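Local coordinates for putative glutathione-regulated potassium-efflux system protein KefB (Vibrio parahaemolyticus RIMD 2210633, PDB 3C85) that probably acts as a potassium:proton antiporter, represented here by its TrkA domain, a Rossmann-type nucleotide-binding part that probably regulates the transporter, at residues A[41-46]-A[95-100]; A[109-114]-A[120-125]; A[136-141]-A[160-165]. One frame throughout, in Å; residues are numbered along the deposited sequence.

The three contacts follow one another along the chain and all reach the same six-stranded parallel sheet, ordered 3-2-1-4-5-6 as in a Rossmann fold. Interactions 1 and 2 are neighbours, with centres about 10 Å apart. They share the apolar layer over the neighbouring strands 42-45 and 108-111, where Leu45 CD1 meets Leu111 CD2 at 3.7 Å. Interaction 3 lies about 15 Å from interaction 2 by centres and about 22 Å from interaction 1. Its strand 134-139 pairs with strand 108-111 of interaction 2 by backbone hydrogen bonds. Interactions 1 and 2 are buried beside residues that bind AMP. Interaction 3 lies where helix 159-175 leaves the sheet and meets the second subunit.

Interaction 1. Residues A[41-46]-A[95-100]; sequences QVLILG and DFWERI
Leu43 and Leu45 of strand 42-45 meet Trp97 of helix 94-98, although the two backbones stand far apart. Leu45 CA and Trp97 CA are 11.8 Å apart, and Leu43 CA and Ile100 CA are 11.6 Å apart. Side chains fill the distance. The two leucines sit at alternate positions of the strand, so both put their branches on the same side of the sheet.

Trp97 supplies the other half. Its CB does not aim at the strand, but CG is anti to the carbonyl carbon (chi1 -72°), and this brings the six-membered ring forward. The far corner of the indole does the touching. Leu45 CD1 meets CZ2 of Trp97 at 3.9 Å, at the ring edge and in its plane. Leu43 CD2 lies 4.0 Å from CH2 of Trp97 and approaches the ring obliquely. Both leucines come from the direction opposite to that of the indole. The neighbouring Phe96 leans on one face of the same indole, with Phe96 CD2 3.8 Å above its plane and displaced toward the rim.

The indole nitrogen is used elsewhere. Trp97 NE1 gives a hydrogen bond to Ala91 O, which fixes the rotation of the ring. Gln125 and Leu126 of helix 116-128 also touch the indole. Ala91 is one of the residues seen to bind AMP in a structure of this protein, and its side chain is close to that of Leu45. The contact therefore lies next to the AMP site, which holds no ligand in this chain. Gly46, right after the strand, begins what looks like a Rossmann-type GxGxxG motif, with Gly48 and Gly51. A first strand running into such a glycine-rich turn, with apolar side chains packed beside it, is consistent with a Rossmann-type nucleotide-binding fold.

Interaction 2. Residues A[109-114]-A[120-125]; sequences VLLAMP and QTALEQ
Leu111 of strand 108-111 packs on Ala122 and Leu123 of helix 116-128. Strand and helix are the first two elements of a beta-alpha-beta unit that strand 134-139 completes, within the Rossmann-type TrkA domain. The backbones come fairly close, with Leu111 CA and Ala122 CA 7.6 Å apart. The small side chain of Ala122 suits this distance.

Leu111 points at the helix and divides its two methyl groups between neighbouring residues. CD1 of Leu111 reaches CB of Leu123 at 4.0 Å. CD2 of Leu111 lies 4.3 Å from CB of Ala122. The side chains of Leu111 and Leu123 cross at about a right angle. In Leu123, CG is anti to the backbone N (chi1 170°), and it is CB rather than the branched end that meets Leu111. Leu123 also touches Ile135 of strand 134-139, which Leu111 touches too. Helix and adjoining strands therefore share one apolar layer.

Leu45 of strand 42-45 closes another part of this layer. It touches Val109, Met113 and Ala122.

Met113 stands just beyond the strand and is modelled as selenomethionine. Its N is hydrogen-bonded to Asn119 OD1, which ties the turn after the strand to the start of the helix. Its side chain lies against Ala91 and near Asp90, both seen to bind AMP in a structure of this protein. Met113 thus probably borders the nucleotide site at the C-terminal end of the strand, where ligands of Rossmann folds usually sit. From segment 109-114, Ala122 is touched by Leu111 and by Met113. The Met113 chain is bent about CB-CG (chi2 -90°) and again about CG-SE, and its terminal CE comes to rest 3.8 Å from CB of Ala122.

Interaction 3. Residues A[136-141]-A[160-165]; sequences AAIAEY and YSEAGS
Tyr160 and Glu140 dominate this contact, which lies near one edge of the Rossmann-type sheet, where strand 134-139 neighbours the outermost strand 155-158. Glu140 follows strand 134-139. Tyr160 stands in the first turn of helix 159-175, the helix that leads away from the sheet toward the second subunit.

Tyr160 OH donates a hydrogen bond to OE2 of Glu140 at 2.8 Å. The oxygen is met on its anti side, 22° out of the carboxylate plane. Carboxylate and ring planes are turned 46° against each other. Glu140 keeps an extended chain beyond CG (chi2 -163°) and passes along the ring edge, with its CG 3.8 Å from CE2 of Tyr160. At the backbone, Glu140 N is hydrogen-bonded to Gln144 OE1 of the following helix. Tyr160 also packs on Arg49 of the second subunit.

Ile138 makes a looser apolar contact, with CD1 4.4 Å from CG of Glu162. The carboxylate of Glu162 is engaged across the dimer, where OE2 bonds to His170 ND1 of the second subunit. The strand end is thus joined to a helix of the interface. At the tyrosine, Glu140 OE2 lies in the ring plane, 3.4 Å from Tyr160 CE2.

Interaction 1. Residues A[41-46]-A[95-100]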
loop_
_atom_site.group_PDB
_atom_site.type_symbol
_atom_site.label_atom_id
_atom_site.label_comp_id
_atom_site.label_asym_id
_atom_site.label_seq_id
_atom_site.Cartn_x
_atom_site.Cartn_y
_atom_site.Cartn_z
ATOM N N GLN A 41 -2.231 -19.715 -11.736
ATOM C CA GLN A 41 -2.403 -20.197 -10.382
ATOM C C GLN A 41 -3.014 -19.107 -9.500
ATOM O O GLN A 41 -3.511 -19.396 -8.404
ATOM C CB GLN A 41 -1.065 -20.614 -9.825
ATOM C CG GLN A 41 -0.478 -21.854 -10.515
ATOM C CD GLN A 41 0.849 -22.246 -9.938
ATOM O OE1 GLN A 41 1.916 -21.938 -10.496
ATOM N NE2 GLN A 41 0.808 -22.943 -8.838
ATOM N N VAL A 42 -2.976 -17.853 -9.979
ATOM C CA VAL A 42 -3.530 -16.697 -9.246
ATOM C C VAL A 42 -4.502 -16.006 -10.193
ATOM O O VAL A 42 -4.159 -15.780 -11.340
ATOM C CB VAL A 42 -2.421 -15.676 -8.799
ATOM C CG1 VAL A 42 -3.028 -14.518 -7.990
ATOM C CG2 VAL A 42 -1.343 -16.373 -7.951
ATOM N N LEU A 43 -5.718 -15.730 -9.729
ATOM C CA LEU A 43 -6.655 -14.895 -10.461
ATOM C C LEU A 43 -6.667 -13.548 -9.746
ATOM O O LEU A 43 -6.879 -13.507 -8.526
ATOM C CB LEU A 43 -8.033 -15.511 -10.396
ATOM C CG LEU A 43 -9.144 -15.193 -11.353
ATOM C CD1 LEU A 43 -8.722 -15.259 -12.839
ATOM C CD2 LEU A 43 -10.197 -16.281 -11.079
ATOM N N ILE A 44 -6.398 -12.459 -10.463
ATOM C CA ILE A 44 -6.411 -11.119 -9.816
ATOM C C ILE A 44 -7.623 -10.356 -10.343
ATOM O O ILE A 44 -7.702 -10.018 -11.492
ATOM C CB ILE A 44 -5.114 -10.335 -10.057
ATOM C CG1 ILE A 44 -3.916 -11.189 -9.561
ATOM C CG2 ILE A 44 -5.172 -8.948 -9.360
ATOM C CD1 ILE A 44 -2.585 -10.532 -9.814
ATOM N N LEU A 45 -8.607 -10.138 -9.506
ATOM C CA LEU A 45 -9.821 -9.509 -9.993
ATOM C C LEU A 45 -9.695 -7.994 -9.793
ATOM O O LEU A 45 -9.811 -7.499 -8.655
ATOM C CB LEU A 45 -11.010 -10.058 -9.211
ATOM C CG LEU A 45 -11.220 -11.591 -9.316
ATOM C CD1 LEU A 45 -12.424 -12.004 -8.467
ATOM C CD2 LEU A 45 -11.451 -11.966 -10.777
ATOM N N GLY A 46 -9.483 -7.255 -10.878
ATOM C CA GLY A 46 -9.352 -5.787 -10.774
ATOM C C GLY A 46 -7.902 -5.563 -11.090
ATOM O O GLY A 46 -7.045 -6.079 -10.375
ATOM N N ASP A 95 -22.769 -14.117 -15.430
ATOM C CA ASP A 95 -22.560 -14.522 -16.823
ATOM C C ASP A 95 -21.066 -14.550 -17.187
ATOM O O ASP A 95 -20.648 -15.351 -18.022
ATOM C CB ASP A 95 -23.281 -13.570 -17.784
ATOM C CG ASP A 95 -24.784 -13.757 -17.790
ATOM O OD1 ASP A 95 -25.306 -14.664 -17.096
ATOM O OD2 ASP A 95 -25.453 -12.977 -18.519
ATOM N N PHE A 96 -20.276 -13.675 -16.582
ATOM C CA PHE A 96 -18.819 -13.737 -16.724
ATOM C C PHE A 96 -18.323 -15.059 -16.162
ATOM O O PHE A 96 -17.608 -15.776 -16.829
ATOM C CB PHE A 96 -18.118 -12.591 -16.003
ATOM C CG PHE A 96 -16.630 -12.760 -15.930
ATOM C CD1 PHE A 96 -15.847 -12.523 -17.048
ATOM C CD2 PHE A 96 -16.014 -13.205 -14.760
ATOM C CE1 PHE A 96 -14.454 -12.670 -17.000
ATOM C CE2 PHE A 96 -14.627 -13.367 -14.710
ATOM C CZ PHE A 96 -13.849 -13.114 -15.854
ATOM N N TRP A 97 -18.732 -15.383 -14.935
ATOM C CA TRP A 97 -18.282 -16.598 -14.272
ATOM C C TRP A 97 -18.717 -17.888 -14.970
ATOM O O TRP A 97 -18.037 -18.924 -14.869
ATOM C CB TRP A 97 -18.699 -16.563 -12.808
ATOM C CG TRP A 97 -17.868 -15.566 -12.035
ATOM C CD1 TRP A 97 -18.193 -14.279 -11.722
ATOM C CD2 TRP A 97 -16.538 -15.779 -11.552
ATOM N NE1 TRP A 97 -17.143 -13.675 -11.023
ATOM C CE2 TRP A 97 -16.114 -14.574 -10.923
ATOM C CE3 TRP A 97 -15.660 -16.874 -11.587
ATOM C CZ2 TRP A 97 -14.858 -14.434 -10.328
ATOM C CZ3 TRP A 97 -14.405 -16.735 -10.996
ATOM C CH2 TRP A 97 -14.020 -15.522 -10.375
ATOM N N GLU A 98 -19.797 -17.803 -15.711
ATOM C CA GLU A 98 -20.306 -18.953 -16.426
ATOM C C GLU A 98 -19.406 -19.298 -17.601
ATOM O O GLU A 98 -19.401 -20.405 -18.048
ATOM C CB GLU A 98 -21.746 -18.727 -16.876
ATOM C CG GLU A 98 -22.780 -19.308 -15.936
ATOM C CD GLU A 98 -22.963 -20.789 -16.142
ATOM O OE1 GLU A 98 -23.298 -21.180 -17.260
ATOM O OE2 GLU A 98 -22.753 -21.567 -15.196
ATOM N N ARG A 99 -18.633 -18.333 -18.056
ATOM C CA ARG A 99 -17.709 -18.527 -19.163
ATOM C C ARG A 99 -16.448 -19.277 -18.749
ATOM O O ARG A 99 -15.740 -19.786 -19.599
ATOM C CB ARG A 99 -17.338 -17.183 -19.791
ATOM C CG ARG A 99 -18.499 -16.447 -20.490
ATOM C CD ARG A 99 -18.133 -15.000 -20.756
ATOM N NE ARG A 99 -17.030 -14.881 -21.718
ATOM C CZ ARG A 99 -16.282 -13.789 -21.897
ATOM N NH1 ARG A 99 -16.513 -12.700 -21.183
ATOM N NH2 ARG A 99 -15.298 -13.789 -22.795
ATOM N N ILE A 100 -16.170 -19.351 -17.451
ATOM C CA ILE A 100 -14.862 -19.823 -16.967
ATOM C C ILE A 100 -14.794 -21.340 -16.755
ATOM O O ILE A 100 -15.580 -21.917 -16.002
ATOM C CB ILE A 100 -14.371 -19.039 -15.714
ATOM C CG1 ILE A 100 -14.167 -17.560 -16.072
ATOM C CG2 ILE A 100 -13.075 -19.633 -15.180
ATOM C CD1 ILE A 100 -13.805 -16.670 -14.906
#

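Interaction 2. Residues A[109-114]-A[120-125]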
loop_
_atom_site.group_PDB
_atom_site.type_symbol
_atom_site.label_atom_id
_atom_site.label_comp_id
_atom_site.label_asym_id
_atom_site.label_seq_id
_atom_site.Cartn_x
_atom_site.Cartn_y
_atom_site.Cartn_z
ATOM N N VAL A 109 -7.061 -16.435 -5.245
ATOM C CA VAL A 109 -7.765 -15.336 -5.871
ATOM C C VAL A 109 -7.491 -14.067 -5.045
ATOM O O VAL A 109 -7.645 -14.089 -3.812
ATOM C CB VAL A 109 -9.291 -15.577 -5.979
ATOM C CG1 VAL A 109 -9.950 -14.338 -6.613
ATOM C CG2 VAL A 109 -9.601 -16.849 -6.780
ATOM N N LEU A 110 -7.072 -12.979 -5.716
ATOM C CA LEU A 110 -6.919 -11.654 -5.073
ATOM C C LEU A 110 -8.087 -10.746 -5.429
ATOM O O LEU A 110 -8.360 -10.523 -6.595
ATOM C CB LEU A 110 -5.608 -10.972 -5.470
ATOM C CG LEU A 110 -4.337 -11.777 -5.122
ATOM C CD1 LEU A 110 -3.093 -10.924 -5.451
ATOM C CD2 LEU A 110 -4.309 -12.175 -3.646
ATOM N N LEU A 111 -8.812 -10.276 -4.447
ATOM C CA LEU A 111 -9.907 -9.391 -4.678
ATOM C C LEU A 111 -9.420 -7.924 -4.636
ATOM O O LEU A 111 -9.165 -7.391 -3.607
ATOM C CB LEU A 111 -11.001 -9.625 -3.661
ATOM C CG LEU A 111 -11.582 -11.028 -3.525
ATOM C CD1 LEU A 111 -12.703 -11.009 -2.513
ATOM C CD2 LEU A 111 -12.052 -11.439 -4.818
ATOM N N ALA A 112 -9.277 -7.322 -5.801
ATOM C CA ALA A 112 -8.674 -6.016 -5.959
ATOM C C ALA A 112 -9.503 -5.069 -6.806
ATOM O O ALA A 112 -8.988 -4.297 -7.551
ATOM C CB ALA A 112 -7.345 -6.145 -6.495
HETATM N N MSE A 113 -10.820 -5.203 -6.688
HETATM C CA MSE A 113 -11.746 -4.365 -7.430
HETATM C C MSE A 113 -11.674 -2.953 -6.878
HETATM O O MSE A 113 -11.148 -2.734 -5.788
HETATM C CB MSE A 113 -13.172 -4.905 -7.316
HETATM C CG MSE A 113 -13.289 -6.404 -7.546
HETATM SE SE MSE A 113 -13.594 -6.856 -9.417
HETATM C CE MSE A 113 -15.348 -7.690 -9.245
ATOM N N PRO A 114 -12.198 -1.993 -7.629
ATOM C CA PRO A 114 -12.132 -0.614 -7.197
ATOM C C PRO A 114 -13.286 -0.190 -6.318
ATOM O O PRO A 114 -13.214 0.824 -5.717
ATOM C CB PRO A 114 -12.154 0.148 -8.516
ATOM C CG PRO A 114 -12.839 -0.631 -9.376
ATOM C CD PRO A 114 -12.737 -2.056 -8.976
ATOM N N GLN A 120 -17.044 -7.937 -2.654
ATOM C CA GLN A 120 -18.033 -8.768 -1.953
ATOM C C GLN A 120 -18.844 -9.605 -2.939
ATOM O O GLN A 120 -19.015 -10.812 -2.748
ATOM C CB GLN A 120 -18.942 -7.906 -1.039
ATOM C CG GLN A 120 -18.373 -7.588 0.400
ATOM C CD GLN A 120 -18.444 -8.788 1.397
ATOM O OE1 GLN A 120 -18.777 -9.909 1.007
ATOM N NE2 GLN A 120 -18.099 -8.538 2.697
ATOM N N THR A 121 -19.305 -8.978 -4.026
ATOM C CA THR A 121 -20.069 -9.697 -5.072
ATOM C C THR A 121 -19.206 -10.736 -5.816
ATOM O O THR A 121 -19.653 -11.860 -6.046
ATOM C CB THR A 121 -20.742 -8.691 -6.032
ATOM O OG1 THR A 121 -21.552 -7.816 -5.240
ATOM C CG2 THR A 121 -21.637 -9.383 -7.091
ATOM N N ALA A 122 -17.957 -10.388 -6.113
ATOM C CA ALA A 122 -17.020 -11.335 -6.714
ATOM C C ALA A 122 -16.815 -12.546 -5.836
ATOM O O ALA A 122 -16.796 -13.646 -6.342
ATOM C CB ALA A 122 -15.691 -10.689 -7.004
ATOM N N LEU A 123 -16.639 -12.338 -4.531
ATOM C CA LEU A 123 -16.500 -13.433 -3.573
ATOM C C LEU A 123 -17.708 -14.382 -3.601
ATOM O O LEU A 123 -17.543 -15.608 -3.610
ATOM C CB LEU A 123 -16.261 -12.874 -2.174
ATOM C CG LEU A 123 -16.314 -13.806 -0.953
ATOM C CD1 LEU A 123 -15.146 -14.772 -0.937
ATOM C CD2 LEU A 123 -16.341 -12.966 0.305
ATOM N N GLU A 124 -18.915 -13.813 -3.610
ATOM C CA GLU A 124 -20.147 -14.613 -3.740
ATOM C C GLU A 124 -20.169 -15.465 -5.019
ATOM O O GLU A 124 -20.621 -16.623 -5.008
ATOM C CB GLU A 124 -21.380 -13.693 -3.721
ATOM C CG GLU A 124 -21.612 -13.017 -2.368
ATOM C CD GLU A 124 -22.813 -12.049 -2.345
ATOM O OE1 GLU A 124 -23.446 -11.874 -3.416
ATOM O OE2 GLU A 124 -23.130 -11.478 -1.259
ATOM N N GLN A 125 -19.688 -14.901 -6.125
ATOM C CA GLN A 125 -19.714 -15.630 -7.389
ATOM C C GLN A 125 -18.775 -16.825 -7.306
ATOM O O GLN A 125 -19.113 -17.925 -7.745
ATOM C CB GLN A 125 -19.348 -14.714 -8.563
ATOM C CG GLN A 125 -20.408 -13.702 -8.922
ATOM C CD GLN A 125 -21.765 -14.345 -9.169
ATOM O OE1 GLN A 125 -21.882 -15.318 -9.909
ATOM N NE2 GLN A 125 -22.800 -13.789 -8.555
#

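Interaction 3. Residues A[136-141]-A[160-165]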
loop_
_atom_site.group_PDB
_atom_site.type_symbol
_atom_site.label_atom_id
_atom_site.label_comp_id
_atom_site.label_asym_id
_atom_site.label_seq_id
_atom_site.Cartn_x
_atom_site.Cartn_y
_atom_site.Cartn_z
ATOM N N ALA A 136 -7.743 -13.796 -0.930
ATOM C CA ALA A 136 -7.330 -12.630 -0.191
ATOM C C ALA A 136 -7.936 -11.359 -0.743
ATOM O O ALA A 136 -8.234 -11.257 -1.872
ATOM C CB ALA A 136 -5.907 -12.530 -0.105
ATOM N N ALA A 137 -8.135 -10.409 0.135
ATOM C CA ALA A 137 -8.858 -9.174 -0.172
ATOM C C ALA A 137 -8.166 -7.966 0.437
ATOM O O ALA A 137 -7.363 -8.081 1.390
ATOM C CB ALA A 137 -10.266 -9.279 0.310
ATOM N N ILE A 138 -8.462 -6.798 -0.105
ATOM C CA ILE A 138 -7.877 -5.576 0.374
ATOM C C ILE A 138 -8.983 -4.568 0.407
ATOM O O ILE A 138 -9.798 -4.559 -0.437
ATOM C CB ILE A 138 -6.711 -5.120 -0.515
ATOM C CG1 ILE A 138 -5.796 -4.131 0.182
ATOM C CG2 ILE A 138 -7.180 -4.646 -1.839
ATOM C CD1 ILE A 138 -4.509 -3.991 -0.468
ATOM N N ALA A 139 -9.011 -3.752 1.440
ATOM C CA ALA A 139 -10.028 -2.755 1.592
ATOM C C ALA A 139 -9.568 -1.527 2.397
ATOM O O ALA A 139 -8.475 -1.461 2.825
ATOM C CB ALA A 139 -11.241 -3.351 2.194
ATOM N N GLU A 140 -10.464 -0.585 2.571
ATOM C CA GLU A 140 -10.150 0.687 3.184
ATOM C C GLU A 140 -10.201 0.786 4.706
ATOM O O GLU A 140 -9.466 1.508 5.298
ATOM C CB GLU A 140 -11.037 1.761 2.603
ATOM C CG GLU A 140 -10.721 2.115 1.238
ATOM C CD GLU A 140 -11.334 3.409 0.862
ATOM O OE1 GLU A 140 -12.533 3.461 0.676
ATOM O OE2 GLU A 140 -10.615 4.392 0.828
ATOM N N TYR A 141 -11.136 0.059 5.281
ATOM C CA TYR A 141 -11.542 0.221 6.653
ATOM C C TYR A 141 -11.677 -1.109 7.379
ATOM O O TYR A 141 -12.025 -2.085 6.786
ATOM C CB TYR A 141 -12.872 0.954 6.728
ATOM C CG TYR A 141 -12.899 2.329 6.108
ATOM C CD1 TYR A 141 -12.219 3.375 6.676
ATOM C CD2 TYR A 141 -13.627 2.580 4.994
ATOM C CE1 TYR A 141 -12.266 4.644 6.118
ATOM C CE2 TYR A 141 -13.677 3.815 4.437
ATOM C CZ TYR A 141 -12.998 4.851 4.994
ATOM O OH TYR A 141 -13.050 6.101 4.433
ATOM N N TYR A 160 -4.276 1.179 2.833
ATOM C CA TYR A 160 -3.375 2.261 3.291
ATOM C C TYR A 160 -2.255 1.770 4.206
ATOM O O TYR A 160 -1.166 2.275 4.119
ATOM C CB TYR A 160 -4.184 3.399 3.932
ATOM C CG TYR A 160 -5.202 3.853 2.925
ATOM C CD1 TYR A 160 -4.819 4.650 1.831
ATOM C CD2 TYR A 160 -6.522 3.442 3.031
ATOM C CE1 TYR A 160 -5.735 5.015 0.869
ATOM C CE2 TYR A 160 -7.462 3.817 2.075
ATOM C CZ TYR A 160 -7.052 4.588 1.005
ATOM O OH TYR A 160 -7.986 4.919 0.087
ATOM N N SER A 161 -2.524 0.767 5.045
ATOM C CA SER A 161 -1.462 0.126 5.833
ATOM C C SER A 161 -0.417 -0.502 4.944
ATOM O O SER A 161 0.789 -0.336 5.159
ATOM C CB SER A 161 -2.062 -0.953 6.753
ATOM O OG SER A 161 -2.999 -0.354 7.646
ATOM N N GLU A 162 -0.882 -1.254 3.956
ATOM C CA GLU A 162 -0.002 -1.894 2.965
ATOM C C GLU A 162 0.796 -0.853 2.182
ATOM O O GLU A 162 2.005 -1.032 1.955
ATOM C CB GLU A 162 -0.835 -2.780 2.005
ATOM C CG GLU A 162 -1.484 -4.010 2.733
ATOM C CD GLU A 162 -0.451 -4.854 3.497
ATOM O OE1 GLU A 162 0.640 -5.145 2.944
ATOM O OE2 GLU A 162 -0.728 -5.232 4.664
ATOM N N ALA A 163 0.131 0.211 1.754
ATOM C CA ALA A 163 0.834 1.323 1.106
ATOM C C ALA A 163 2.008 1.871 1.955
ATOM O O ALA A 163 3.097 2.039 1.443
ATOM C CB ALA A 163 -0.137 2.435 0.758
ATOM N N GLY A 164 1.775 2.140 3.233
ATOM C CA GLY A 164 2.801 2.680 4.128
ATOM C C GLY A 164 3.944 1.707 4.323
ATOM O O GLY A 164 5.145 2.109 4.325
ATOM N N SER A 165 3.594 0.430 4.476
ATOM C CA SER A 165 4.611 -0.638 4.577
ATOM C C SER A 165 5.539 -0.701 3.348
ATOM O O SER A 165 6.790 -0.676 3.475
ATOM C CB SER A 165 3.900 -2.005 4.773
ATOM O OG SER A 165 4.853 -3.039 4.582
#